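Local coordinates for Slr1438 protein (Synechocystis sp., PDB 3K25), which is of unknown function but probably binds carbohydrate and may act as an isomerase on sugars, at residues A[162-167]-A[241-246]. Residues are numbered along the deposited sequence; the frame is centred on the assembly and turned at random.
Sequences GFHPYF and VLWTVA
Three flat side chains, His164, Tyr166 and Trp243, meet around a single atom, CD1 of the indole. That atom sits at the edge of the His164 imidazole and close to its plane, 3.5 Å from NE2, while CE1 of the same ring lies a little farther off at 4.1 Å. The imidazole and the five-membered ring of Trp243 have their planes at 87° and their centroids 5.5 Å apart, and they meet obliquely. CE1 of Tyr166 completes the group with a looser apolar touch, 4.3 Å from Trp243 CD1. The backbones stay well separated, with the CA atoms of Tyr166 and Trp243 8.5 Å apart, because strand 250-256 runs between strands 157-168 and 239-245 and pairs antiparallel with both. The contact thus illustrates how side chains on alternate strands of an antiparallel sheet can meet above the one between them, here in the beta-rich galactose mutarotase-like fold to which aldose 1-epimerases belong. Both His164 and Trp243 hold CG anti to the backbone N (chi1 -171° and 174°), extending the two rings away from their backbones, and His164 NE2 and Trp243 CD1 come together over the middle strand. From that strand, Glu254 touches both side chains and Cys252 touches His164, whereas Tyr250 meets Tyr166 edge-to-face and also packs against the indole. On the far flank, Trp243 leans on Glu205 and Asp207 of strand 205-210; unlike His164 and Tyr166, which are buried, it remains partly exposed.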
ATOM      1  N   GLY A 162       3.420   1.727  -4.945  1.00 26.60           N
ATOM      2  CA  GLY A 162       2.826   2.364  -3.787  1.00 26.18           C
ATOM      3  C   GLY A 162       2.212   1.407  -2.784  1.00 26.06           C
ATOM      4  O   GLY A 162       1.836   0.277  -3.111  1.00 26.50           O
ATOM      5  N   PHE A 163       2.118   1.859  -1.542  1.00 23.39           N
ATOM      6  CA  PHE A 163       1.522   1.056  -0.484  1.00 24.37           C
ATOM      7  C   PHE A 163       0.346   1.877  -0.002  1.00 26.66           C
ATOM      8  O   PHE A 163       0.463   3.089   0.212  1.00 31.19           O
ATOM      9  CB  PHE A 163       2.544   0.779   0.623  1.00 25.37           C
ATOM     10  CG  PHE A 163       3.625  -0.195   0.206  1.00 25.78           C
ATOM     11  CD1 PHE A 163       3.465  -1.562   0.405  1.00 25.63           C
ATOM     12  CD2 PHE A 163       4.776   0.253  -0.439  1.00 24.80           C
ATOM     13  CE1 PHE A 163       4.436  -2.474  -0.034  1.00 26.31           C
ATOM     14  CE2 PHE A 163       5.753  -0.643  -0.883  1.00 25.02           C
ATOM     15  CZ  PHE A 163       5.581  -2.011  -0.680  1.00 25.29           C
ATOM     16  N   HIS A 164      -0.788   1.206   0.155  1.00 18.88           N
ATOM     17  CA  HIS A 164      -2.038   1.846   0.518  1.00 19.10           C
ATOM     18  C   HIS A 164      -2.558   1.405   1.895  1.00 22.01           C
ATOM     19  O   HIS A 164      -3.701   0.954   2.023  1.00 26.35           O
ATOM     20  CB  HIS A 164      -3.031   1.492  -0.600  1.00 17.63           C
ATOM     21  CG  HIS A 164      -4.329   2.225  -0.542  1.00 20.07           C
ATOM     22  ND1 HIS A 164      -4.956   2.695  -1.675  1.00 20.44           N
ATOM     23  CD2 HIS A 164      -5.162   2.497   0.491  1.00 19.14           C
ATOM     24  CE1 HIS A 164      -6.122   3.223  -1.344  1.00 24.16           C
ATOM     25  NE2 HIS A 164      -6.271   3.115  -0.035  1.00 24.38           N
ATOM     26  N   PRO A 165      -1.742   1.555   2.947  1.00 19.23           N
ATOM     27  CA  PRO A 165      -2.194   1.140   4.282  1.00 21.81           C
ATOM     28  C   PRO A 165      -3.454   1.829   4.806  1.00 28.23           C
ATOM     29  O   PRO A 165      -3.607   3.049   4.703  1.00 31.77           O
ATOM     30  CB  PRO A 165      -0.981   1.431   5.165  1.00 19.96           C
ATOM     31  CG  PRO A 165      -0.420   2.675   4.532  1.00 21.83           C
ATOM     32  CD  PRO A 165      -0.487   2.327   3.035  1.00 20.32           C
ATOM     33  N   TYR A 166      -4.347   1.023   5.372  1.00 27.45           N
ATOM     34  CA  TYR A 166      -5.586   1.507   5.977  1.00 31.94           C
ATOM     35  C   TYR A 166      -5.404   1.438   7.493  1.00 37.28           C
ATOM     36  O   TYR A 166      -5.629   0.384   8.092  1.00 39.18           O
ATOM     37  CB  TYR A 166      -6.755   0.603   5.606  1.00 31.15           C
ATOM     38  CG  TYR A 166      -7.209   0.694   4.176  1.00 29.23           C
ATOM     39  CD1 TYR A 166      -8.371   1.383   3.845  1.00 31.02           C
ATOM     40  CD2 TYR A 166      -6.511   0.046   3.162  1.00 24.87           C
ATOM     41  CE1 TYR A 166      -8.837   1.417   2.548  1.00 30.26           C
ATOM     42  CE2 TYR A 166      -6.964   0.070   1.853  1.00 25.02           C
ATOM     43  CZ  TYR A 166      -8.134   0.755   1.550  1.00 27.16           C
ATOM     44  OH  TYR A 166      -8.622   0.754   0.260  1.00 29.66           O
ATOM     45  N   PHE A 167      -4.994   2.541   8.114  1.00 32.65           N
ATOM     46  CA  PHE A 167      -4.802   2.546   9.558  1.00 36.53           C
ATOM     47  C   PHE A 167      -6.115   2.738  10.300  1.00 46.04           C
ATOM     48  O   PHE A 167      -6.952   3.562   9.900  1.00 49.22           O
ATOM     49  CB  PHE A 167      -3.816   3.628   9.936  1.00 33.10           C
ATOM     50  CG  PHE A 167      -2.469   3.433   9.321  1.00 28.62           C
ATOM     51  CD1 PHE A 167      -1.692   2.335   9.672  1.00 24.93           C
ATOM     52  CD2 PHE A 167      -1.975   4.341   8.384  1.00 25.01           C
ATOM     53  CE1 PHE A 167      -0.446   2.140   9.110  1.00 18.73           C
ATOM     54  CE2 PHE A 167      -0.728   4.158   7.812  1.00 21.84           C
ATOM     55  CZ  PHE A 167       0.047   3.052   8.176  1.00 18.50           C
ATOM     56  N   VAL A 241      -0.013  10.253   0.038  1.00 26.29           N
ATOM     57  CA  VAL A 241      -1.449  10.328  -0.198  1.00 30.82           C
ATOM     58  C   VAL A 241      -2.250  10.090   1.087  1.00 33.52           C
ATOM     59  O   VAL A 241      -1.875   9.263   1.923  1.00 32.53           O
ATOM     60  CB  VAL A 241      -1.886   9.290  -1.273  1.00 28.57           C
ATOM     61  CG1 VAL A 241      -3.411   9.214  -1.347  1.00 33.28           C
ATOM     62  CG2 VAL A 241      -1.308   9.669  -2.638  1.00 28.13           C
ATOM     63  N   LEU A 242      -3.349  10.825   1.245  1.00 25.34           N
ATOM     64  CA  LEU A 242      -4.196  10.666   2.422  1.00 30.25           C
ATOM     65  C   LEU A 242      -5.642  10.410   1.998  1.00 33.67           C
ATOM     66  O   LEU A 242      -6.255  11.246   1.352  1.00 35.74           O
ATOM     67  CB  LEU A 242      -4.096  11.902   3.304  1.00 33.54           C
ATOM     68  CG  LEU A 242      -4.763  11.705   4.660  1.00 39.49           C
ATOM     69  CD1 LEU A 242      -3.960  12.416   5.739  1.00 41.46           C
ATOM     70  CD2 LEU A 242      -6.204  12.202   4.589  1.00 45.73           C
ATOM     71  N   TRP A 243      -6.169   9.243   2.364  1.00 38.93           N
ATOM     72  CA  TRP A 243      -7.525   8.804   2.009  1.00 44.50           C
ATOM     73  C   TRP A 243      -8.354   8.570   3.269  1.00 48.79           C
ATOM     74  O   TRP A 243      -7.876   7.992   4.246  1.00 46.68           O
ATOM     75  CB  TRP A 243      -7.410   7.504   1.202  1.00 43.41           C
ATOM     76  CG  TRP A 243      -8.691   6.745   0.813  1.00 49.49           C
ATOM     77  CD1 TRP A 243      -8.850   5.370   0.772  1.00 47.61           C
ATOM     78  CD2 TRP A 243      -9.899   7.291   0.280  1.00 54.53           C
ATOM     79  NE1 TRP A 243     -10.071   5.041   0.239  1.00 48.79           N
ATOM     80  CE2 TRP A 243     -10.737   6.198  -0.072  1.00 55.62           C
ATOM     81  CE3 TRP A 243     -10.357   8.591   0.056  1.00 60.56           C
ATOM     82  CZ2 TRP A 243     -11.998   6.373  -0.633  1.00 60.43           C
ATOM     83  CZ3 TRP A 243     -11.614   8.763  -0.504  1.00 66.89           C
ATOM     84  CH2 TRP A 243     -12.419   7.658  -0.842  1.00 65.71           C
ATOM     85  N   THR A 244      -9.600   9.022   3.250  1.00 50.81           N
ATOM     86  CA  THR A 244     -10.488   8.841   4.390  1.00 56.89           C
ATOM     87  C   THR A 244     -11.900   9.281   4.033  1.00 62.46           C
ATOM     88  O   THR A 244     -12.086  10.222   3.264  1.00 62.74           O
ATOM     89  CB  THR A 244      -9.994   9.635   5.622  1.00 59.81           C
ATOM     90  OG1 THR A 244     -10.944   9.506   6.687  1.00 66.55           O
ATOM     91  CG2 THR A 244      -9.816  11.101   5.282  1.00 64.59           C
ATOM     92  N   VAL A 245     -12.893   8.586   4.574  1.00 47.50           N
ATOM     93  CA  VAL A 245     -14.285   8.925   4.297  1.00 55.70           C
ATOM     94  C   VAL A 245     -15.158   8.861   5.543  1.00 63.78           C
ATOM     95  O   VAL A 245     -14.905   8.077   6.470  1.00 62.81           O
ATOM     96  CB  VAL A 245     -14.910   7.985   3.228  1.00 52.59           C
ATOM     97  CG1 VAL A 245     -14.045   7.961   1.979  1.00 47.21           C
ATOM     98  CG2 VAL A 245     -15.085   6.590   3.797  1.00 50.33           C
ATOM     99  N   ALA A 246     -16.192   9.697   5.554  1.00 64.02           N
ATOM    100  CA  ALA A 246     -17.129   9.747   6.665  1.00 70.72           C
ATOM    101  C   ALA A 246     -17.710   8.351   6.893  1.00 70.38           C
ATOM    102  O   ALA A 246     -18.133   7.686   5.943  1.00 68.84           O
ATOM    103  CB  ALA A 246     -18.249  10.743   6.352  1.00 77.05           C
TER